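Local coordinates for protein eEF1A lysine and N-terminal methyltransferase (Homo sapiens, PDB 5WCJ) that methylates elongation factor 1-alpha at a lysine and, through the C-terminal domain to which this chain belongs, at its N-terminal glycine, at residues A109-F123 and K149-N163. Sequence-based numbering, arbitrary orientation. Where two conformers were deposited one is given.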
ATOM      1  N   ALA A 109       7.801   3.958  13.958  1.00 34.31           N
ATOM      2  CA  ALA A 109       8.371   5.294  13.835  1.00 38.05           C
ATOM      3  C   ALA A 109       9.239   5.672  15.044  1.00 40.83           C
ATOM      4  O   ALA A 109      10.175   6.433  14.894  1.00 44.73           O
ATOM      5  CB  ALA A 109       7.274   6.323  13.638  1.00 37.21           C
ATOM      6  N   GLY A 110       8.935   5.119  16.216  1.00 43.80           N
ATOM      7  CA  GLY A 110       9.769   5.287  17.411  1.00 50.71           C
ATOM      8  C   GLY A 110      10.993   4.371  17.506  1.00 57.60           C
ATOM      9  O   GLY A 110      11.681   4.391  18.522  1.00 63.71           O
ATOM     10  N   GLY A 111      11.297   3.592  16.461  1.00 59.87           N
ATOM     11  CA  GLY A 111      12.402   2.623  16.495  1.00 65.11           C
ATOM     12  C   GLY A 111      13.833   3.152  16.414  1.00 70.95           C
ATOM     13  O   GLY A 111      14.777   2.357  16.455  1.00 74.60           O
ATOM     14  N   GLY A 112      14.002   4.472  16.283  1.00 75.10           N
ATOM     15  CA  GLY A 112      15.323   5.115  16.255  1.00 77.20           C
ATOM     16  C   GLY A 112      15.935   5.094  14.867  1.00 80.23           C
ATOM     17  O   GLY A 112      15.222   5.195  13.870  1.00 83.00           O
ATOM     18  N   GLU A 113      17.260   4.970  14.802  1.00 79.68           N
ATOM     19  CA  GLU A 113      17.964   4.714  13.534  1.00 79.35           C
ATOM     20  C   GLU A 113      17.716   3.276  13.047  1.00 79.96           C
ATOM     21  O   GLU A 113      17.882   2.984  11.859  1.00 80.33           O
ATOM     22  CB  GLU A 113      19.469   4.976  13.678  1.00 75.61           C
ATOM     23  N   ALA A 114      17.321   2.390  13.969  1.00 78.16           N
ATOM     24  CA  ALA A 114      16.892   1.029  13.629  1.00 77.85           C
ATOM     25  C   ALA A 114      15.559   0.958  12.861  1.00 74.65           C
ATOM     26  O   ALA A 114      15.287  -0.065  12.233  1.00 80.28           O
ATOM     27  CB  ALA A 114      16.802   0.170  14.889  1.00 77.63           C
ATOM     28  N   ARG A 115      14.741   2.018  12.908  1.00 67.47           N
ATOM     29  CA  ARG A 115      13.378   1.994  12.347  1.00 62.24           C
ATOM     30  C   ARG A 115      13.297   1.598  10.863  1.00 57.31           C
ATOM     31  O   ARG A 115      14.241   1.818  10.109  1.00 52.28           O
ATOM     32  CB  ARG A 115      12.646   3.327  12.573  1.00 61.92           C
ATOM     33  CG  ARG A 115      13.008   4.478  11.648  1.00 61.33           C
ATOM     34  CD  ARG A 115      12.401   5.763  12.173  1.00 63.77           C
ATOM     35  NE  ARG A 115      12.492   6.861  11.213  1.00 67.72           N
ATOM     36  CZ  ARG A 115      13.546   7.658  11.017  1.00 67.79           C
ATOM     37  NH1 ARG A 115      14.676   7.515  11.711  1.00 70.51           N
ATOM     38  NH2 ARG A 115      13.470   8.620  10.096  1.00 67.79           N
ATOM     39  N   PRO A 116      12.154   1.021  10.440  1.00 56.28           N
ATOM     40  CA  PRO A 116      12.090   0.552   9.056  1.00 54.45           C
ATOM     41  C   PRO A 116      11.957   1.678   8.056  1.00 48.85           C
ATOM     42  O   PRO A 116      11.681   2.828   8.418  1.00 49.76           O
ATOM     43  CB  PRO A 116      10.854  -0.361   9.032  1.00 57.80           C
ATOM     44  CG  PRO A 116      10.332  -0.396  10.433  1.00 59.32           C
ATOM     45  CD  PRO A 116      10.874   0.806  11.132  1.00 56.82           C
ATOM     46  N   CYS A 117      12.190   1.333   6.799  1.00 44.24           N
ATOM     47  CA  CYS A 117      12.156   2.272   5.708  1.00 44.79           C
ATOM     48  C   CYS A 117      11.491   1.575   4.521  1.00 42.28           C
ATOM     49  O   CYS A 117      12.112   0.757   3.834  1.00 41.29           O
ATOM     50  CB  CYS A 117      13.580   2.711   5.374  1.00 53.72           C
ATOM     51  SG  CYS A 117      13.626   4.300   4.549  1.00 66.74           S
ATOM     52  N   TYR A 118      10.210   1.869   4.311  1.00 31.90           N
ATOM     53  CA  TYR A 118       9.440   1.215   3.265  1.00 28.54           C
ATOM     54  C   TYR A 118       9.485   2.002   1.974  1.00 26.76           C
ATOM     55  O   TYR A 118       9.386   3.240   1.976  1.00 28.32           O
ATOM     56  CB  TYR A 118       7.987   1.019   3.708  1.00 26.72           C
ATOM     57  CG  TYR A 118       7.839   0.073   4.871  1.00 27.42           C
ATOM     58  CD1 TYR A 118       7.837  -1.311   4.677  1.00 27.81           C
ATOM     59  CD2 TYR A 118       7.698   0.550   6.162  1.00 28.74           C
ATOM     60  CE1 TYR A 118       7.713  -2.188   5.735  1.00 30.57           C
ATOM     61  CE2 TYR A 118       7.578  -0.328   7.232  1.00 31.19           C
ATOM     62  CZ  TYR A 118       7.585  -1.698   7.003  1.00 32.78           C
ATOM     63  OH  TYR A 118       7.437  -2.594   8.038  1.00 36.68           O
ATOM     64  N   ASP A 119       9.540   1.278   0.857  1.00 25.34           N
ATOM     65  CA  ASP A 119       9.396   1.893  -0.456  1.00 25.58           C
ATOM     66  C   ASP A 119       7.928   2.327  -0.722  1.00 23.87           C
ATOM     67  O   ASP A 119       7.677   3.321  -1.397  1.00 24.28           O
ATOM     68  CB  ASP A 119       9.853   0.930  -1.546  1.00 27.95           C
ATOM     69  CG  ASP A 119      11.316   0.510  -1.379  1.00 31.73           C
ATOM     70  OD1 ASP A 119      12.184   1.385  -1.474  1.00 32.90           O
ATOM     71  OD2 ASP A 119      11.568  -0.681  -1.116  1.00 30.73           O
ATOM     72  N   VAL A 120       6.987   1.550  -0.226  1.00 23.62           N
ATOM     73  CA  VAL A 120       5.589   1.786  -0.477  1.00 23.34           C
ATOM     74  C   VAL A 120       4.824   1.536   0.815  1.00 21.75           C
ATOM     75  O   VAL A 120       5.022   0.528   1.469  1.00 21.49           O
ATOM     76  CB  VAL A 120       5.017   0.839  -1.566  1.00 24.74           C
ATOM     77  CG1 VAL A 120       3.535   1.128  -1.809  1.00 23.94           C
ATOM     78  CG2 VAL A 120       5.782   0.941  -2.868  1.00 26.54           C
ATOM     79  N   ILE A 121       3.917   2.440   1.146  1.00 20.67           N
ATOM     80  CA  ILE A 121       2.992   2.237   2.239  1.00 21.25           C
ATOM     81  C   ILE A 121       1.580   2.375   1.679  1.00 21.44           C
ATOM     82  O   ILE A 121       1.245   3.402   1.089  1.00 20.90           O
ATOM     83  CB  ILE A 121       3.234   3.230   3.402  1.00 22.96           C
ATOM     84  CG1 ILE A 121       4.641   3.050   4.000  1.00 23.36           C
ATOM     85  CG2 ILE A 121       2.170   3.083   4.468  1.00 22.67           C
ATOM     86  CD1 ILE A 121       4.995   4.126   5.011  1.00 24.31           C
ATOM     87  N   MET A 122       0.763   1.345   1.875  1.00 21.34           N
ATOM     88  CA  MET A 122      -0.618   1.332   1.394  1.00 21.43           C
ATOM     89  C   MET A 122      -1.574   1.310   2.561  1.00 21.45           C
ATOM     90  O   MET A 122      -1.453   0.439   3.445  1.00 20.93           O
ATOM     91  CB  MET A 122      -0.871   0.119   0.491  1.00 23.54           C
ATOM     92  CG  MET A 122      -0.159   0.160  -0.839  1.00 27.24           C
ATOM     93  SD  MET A 122      -0.610  -1.299  -1.832  1.00 31.79           S
ATOM     94  CE  MET A 122       0.243  -0.926  -3.355  1.00 31.25           C
ATOM     95  N   PHE A 123      -2.556   2.222   2.539  1.00 21.38           N
ATOM     96  CA  PHE A 123      -3.682   2.181   3.486  1.00 21.57           C
ATOM     97  C   PHE A 123      -4.917   1.730   2.751  1.00 21.66           C
ATOM     98  O   PHE A 123      -5.410   2.449   1.869  1.00 22.03           O
ATOM     99  CB  PHE A 123      -3.943   3.561   4.097  1.00 21.02           C
ATOM    100  CG  PHE A 123      -2.947   4.005   5.150  1.00 22.37           C
ATOM    101  CD1 PHE A 123      -1.828   3.253   5.498  1.00 22.94           C
ATOM    102  CD2 PHE A 123      -3.138   5.233   5.791  1.00 22.49           C
ATOM    103  CE1 PHE A 123      -0.946   3.688   6.452  1.00 22.56           C
ATOM    104  CE2 PHE A 123      -2.245   5.659   6.757  1.00 21.88           C
ATOM    105  CZ  PHE A 123      -1.143   4.907   7.057  1.00 22.73           C
ATOM    106  N   LYS A 149       4.500  10.524  11.292  1.00 27.17           N
ATOM    107  CA  LYS A 149       5.034   9.190  11.617  1.00 27.26           C
ATOM    108  C   LYS A 149       5.141   8.348  10.352  1.00 27.13           C
ATOM    109  O   LYS A 149       6.133   7.638  10.174  1.00 27.88           O
ATOM    110  CB  LYS A 149       4.171   8.457  12.649  1.00 29.20           C
ATOM    111  CG  LYS A 149       4.011   9.209  13.964  1.00 31.51           C
ATOM    112  CD  LYS A 149       5.362   9.601  14.546  1.00 34.86           C
ATOM    113  CE  LYS A 149       5.213  10.079  15.988  1.00 37.23           C
ATOM    114  NZ  LYS A 149       6.479  10.731  16.422  1.00 40.11           N
ATOM    115  N   VAL A 150       4.138   8.462   9.472  1.00 25.10           N
ATOM    116  CA  VAL A 150       4.150   7.739   8.181  1.00 25.19           C
ATOM    117  C   VAL A 150       5.336   8.220   7.335  1.00 25.79           C
ATOM    118  O   VAL A 150       6.114   7.427   6.802  1.00 24.71           O
ATOM    119  CB  VAL A 150       2.819   7.900   7.419  1.00 24.55           C
ATOM    120  CG1 VAL A 150       2.874   7.253   6.046  1.00 25.45           C
ATOM    121  CG2 VAL A 150       1.647   7.332   8.231  1.00 24.74           C
ATOM    122  N   LYS A 151       5.486   9.522   7.224  1.00 25.73           N
ATOM    123  CA  LYS A 151       6.598  10.075   6.470  1.00 29.33           C
ATOM    124  C   LYS A 151       7.935   9.572   6.991  1.00 30.13           C
ATOM    125  O   LYS A 151       8.843   9.303   6.204  1.00 29.60           O
ATOM    126  CB  LYS A 151       6.542  11.610   6.517  1.00 30.26           C
ATOM    127  CG  LYS A 151       7.753  12.315   5.899  1.00 33.77           C
ATOM    128  CD  LYS A 151       7.673  13.823   6.098  1.00 34.69           C
ATOM    129  CE  LYS A 151       9.050  14.459   5.944  1.00 38.32           C
ATOM    130  NZ  LYS A 151       8.947  15.944   5.818  1.00 40.04           N
ATOM    131  N   SER A 152       8.059   9.437   8.309  1.00 31.21           N
ATOM    132  CA  SER A 152       9.329   9.041   8.922  1.00 31.73           C
ATOM    133  C   SER A 152       9.742   7.591   8.589  1.00 31.30           C
ATOM    134  O   SER A 152      10.923   7.269   8.694  1.00 31.82           O
ATOM    135  CB  SER A 152       9.335   9.305  10.449  1.00 29.58           C
ATOM    136  OG  SER A 152       8.683   8.277  11.173  1.00 31.67           O
ATOM    137  N   ILE A 153       8.795   6.732   8.169  1.00 29.59           N
ATOM    138  CA  ILE A 153       9.109   5.367   7.785  1.00 29.44           C
ATOM    139  C   ILE A 153       9.022   5.093   6.300  1.00 27.85           C
ATOM    140  O   ILE A 153       9.022   3.930   5.896  1.00 30.81           O
ATOM    141  CB  ILE A 153       8.302   4.313   8.583  1.00 29.51           C
ATOM    142  CG1 ILE A 153       6.776   4.488   8.449  1.00 28.52           C
ATOM    143  CG2 ILE A 153       8.745   4.347  10.048  1.00 30.92           C
ATOM    144  CD1 ILE A 153       6.002   3.244   8.854  1.00 29.05           C
ATOM    145  N   LEU A 154       8.965   6.146   5.497  1.00 28.20           N
ATOM    146  CA  LEU A 154       8.902   6.005   4.053  1.00 29.38           C
ATOM    147  C   LEU A 154      10.272   6.402   3.503  1.00 29.15           C
ATOM    148  O   LEU A 154      10.874   7.357   3.961  1.00 30.04           O
ATOM    149  CB  LEU A 154       7.797   6.901   3.475  1.00 28.67           C
ATOM    150  CG  LEU A 154       7.455   6.757   1.987  1.00 30.53           C
ATOM    151  CD1 LEU A 154       6.714   5.467   1.669  1.00 30.62           C
ATOM    152  CD2 LEU A 154       6.638   7.942   1.502  1.00 31.95           C
ATOM    153  N   THR A 155      10.724   5.710   2.479  1.00 29.52           N
ATOM    154  CA  THR A 155      11.938   6.153   1.765  1.00 33.62           C
ATOM    155  C   THR A 155      11.682   7.522   1.095  1.00 34.05           C
ATOM    156  O   THR A 155      10.532   7.859   0.766  1.00 30.46           O
ATOM    157  CB  THR A 155      12.385   5.153   0.697  1.00 33.69           C
ATOM    158  OG1 THR A 155      11.358   5.029  -0.287  1.00 35.97           O
ATOM    159  CG2 THR A 155      12.701   3.801   1.312  1.00 34.73           C
ATOM    160  N   PRO A 156      12.737   8.338   0.921  1.00 34.61           N
ATOM    161  CA  PRO A 156      12.531   9.663   0.346  1.00 34.51           C
ATOM    162  C   PRO A 156      11.819   9.661  -1.020  1.00 30.65           C
ATOM    163  O   PRO A 156      11.039  10.555  -1.284  1.00 33.51           O
ATOM    164  CB  PRO A 156      13.976  10.211   0.205  1.00 36.53           C
ATOM    165  CG  PRO A 156      14.746   9.515   1.267  1.00 38.29           C
ATOM    166  CD  PRO A 156      14.101   8.171   1.475  1.00 37.92           C
ATOM    167  N   GLU A 157      12.085   8.667  -1.859  1.00 32.14           N
ATOM    168  CA  GLU A 157      11.458   8.561  -3.185  1.00 32.92           C
ATOM    169  C   GLU A 157      10.302   7.529  -3.235  1.00 31.39           C
ATOM    170  O   GLU A 157       9.844   7.127  -4.325  1.00 31.87           O
ATOM    171  CB  GLU A 157      12.534   8.215  -4.215  1.00 36.69           C
ATOM    172  CG  GLU A 157      13.772   9.099  -4.079  1.00 38.51           C
ATOM    173  N   GLY A 158       9.830   7.110  -2.065  1.00 28.13           N
ATOM    174  CA  GLY A 158       8.757   6.127  -1.982  1.00 27.35           C
ATOM    175  C   GLY A 158       7.398   6.749  -2.252  1.00 25.29           C
ATOM    176  O   GLY A 158       7.281   7.951  -2.571  1.00 27.26           O
ATOM    177  N   VAL A 159       6.364   5.922  -2.113  1.00 24.54           N
ATOM    178  CA  VAL A 159       5.016   6.341  -2.390  1.00 24.54           C
ATOM    179  C   VAL A 159       4.102   5.879  -1.254  1.00 22.85           C
ATOM    180  O   VAL A 159       4.210   4.742  -0.793  1.00 22.82           O
ATOM    181  CB  VAL A 159       4.525   5.881  -3.784  1.00 26.97           C
ATOM    182  CG1 VAL A 159       4.494   4.372  -3.912  1.00 30.48           C
ATOM    183  CG2 VAL A 159       3.159   6.501  -4.094  1.00 28.33           C
ATOM    184  N   PHE A 160       3.225   6.781  -0.819  1.00 21.08           N
ATOM    185  CA  PHE A 160       2.194   6.493   0.181  1.00 23.50           C
ATOM    186  C   PHE A 160       0.859   6.493  -0.575  1.00 21.80           C
ATOM    187  O   PHE A 160       0.536   7.483  -1.224  1.00 22.64           O
ATOM    188  CB  PHE A 160       2.263   7.594   1.249  1.00 23.39           C
ATOM    189  CG  PHE A 160       1.145   7.599   2.233  1.00 24.22           C
ATOM    190  CD1 PHE A 160       0.694   6.439   2.836  1.00 25.00           C
ATOM    191  CD2 PHE A 160       0.605   8.814   2.634  1.00 26.10           C
ATOM    192  CE1 PHE A 160      -0.352   6.468   3.765  1.00 26.14           C
ATOM    193  CE2 PHE A 160      -0.425   8.865   3.562  1.00 27.41           C
ATOM    194  CZ  PHE A 160      -0.899   7.688   4.145  1.00 27.69           C
ATOM    195  N   ILE A 161       0.140   5.372  -0.539  1.00 21.29           N
ATOM    196  CA  ILE A 161      -1.037   5.146  -1.364  1.00 21.56           C
ATOM    197  C   ILE A 161      -2.196   4.918  -0.430  1.00 21.69           C
ATOM    198  O   ILE A 161      -2.126   4.012   0.422  1.00 21.24           O
ATOM    199  CB  ILE A 161      -0.848   3.947  -2.300  1.00 22.39           C
ATOM    200  CG1 ILE A 161       0.442   4.114  -3.135  1.00 23.34           C
ATOM    201  CG2 ILE A 161      -2.102   3.712  -3.127  1.00 22.96           C
ATOM    202  CD1 ILE A 161       0.815   2.912  -3.986  1.00 23.44           C
ATOM    203  N   LEU A 162      -3.264   5.696  -0.606  1.00 22.16           N
ATOM    204  CA  LEU A 162      -4.400   5.693   0.301  0.64 23.85           C
ATOM    205  C   LEU A 162      -5.707   5.450  -0.462  1.00 22.92           C
ATOM    206  O   LEU A 162      -5.955   6.138  -1.442  1.00 24.10           O
ATOM    207  CB  LEU A 162      -4.466   7.085   0.944  0.64 25.83           C
ATOM    208  CG  LEU A 162      -5.625   7.443   1.854  0.64 27.29           C
ATOM    209  CD1 LEU A 162      -5.513   6.627   3.132  0.64 28.28           C
ATOM    210  CD2 LEU A 162      -5.622   8.927   2.147  0.64 28.19           C
ATOM    211  N   ASN A 163      -6.522   4.523   0.022  1.00 22.08           N
ATOM    212  CA  ASN A 163      -7.879   4.315  -0.454  1.00 22.70           C
ATOM    213  C   ASN A 163      -8.745   5.225   0.412  1.00 24.20           C
ATOM    214  O   ASN A 163      -8.807   5.023   1.625  1.00 24.68           O
ATOM    215  CB  ASN A 163      -8.268   2.856  -0.288  1.00 23.09           C
ATOM    216  CG  ASN A 163      -9.721   2.566  -0.656  1.00 27.33           C
ATOM    217  OD1 ASN A 163     -10.331   3.291  -1.420  1.00 28.65           O
ATOM    218  ND2 ASN A 163     -10.269   1.467  -0.107  1.00 31.50           N
TER
HETATM  219  O   HOH W   1      12.040   3.906  -2.636  1.00 38.85           O
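Val159 N donates to Asp119 O, and from there the two strands exchange backbone bonds in parallel register: Ile121 N to Val159 O, Ile161 N to Ile121 O (2.8 Å), Phe123 N to Ile161 O and Asn163 N to Phe123 O. The short axes of 120-123 and 158-163 run 7° apart. Upstream, Tyr118 N reaches Ile153 O and Thr155 N reaches Tyr118 O, so a second short parallel pairing precedes the type I turn from Thr155 to Gly158. These are neighbouring central strands of the Rossmann-like methyltransferase sheet, joined through helix 144-152 in a beta-alpha-beta crossover; on its other edge, 118-123 bonds to strand 44-49.

Side-chain polar groups are also matched. Ser152 O accepts from Arg115 NE at 3.0 Å and, on a lone pair, from NH2 at 3.2 Å, while NH1 bonds Gly112 O; high mobility makes this grip less certain. A water joins Asp119 OD1 (2.8 Å) to Thr155 OG1 (2.7 Å), leaving Asp119 OD2 for Ala45 N. Tyr118 OH turns to Asp70, and Asn163 OD1 to Asn196.

Beneath helix 144-152, Phe160 CE1 stands over the centre of the Phe123 ring in a T-shaped pair, planes at 83°. With Phe160 CG trans to its backbone N (chi1 170°), the ring edge is brought over the face of Phe123. Replacing Phe123 with an alanine would probably strip the Phe160 edge of its aromatic face and open a gap beside Val150 CG2, which lies 3.9 Å from Phe123 CZ. Ile121 CD1 touches both Val150 CG1 and Ile153 CG1, 3.9 Å from each.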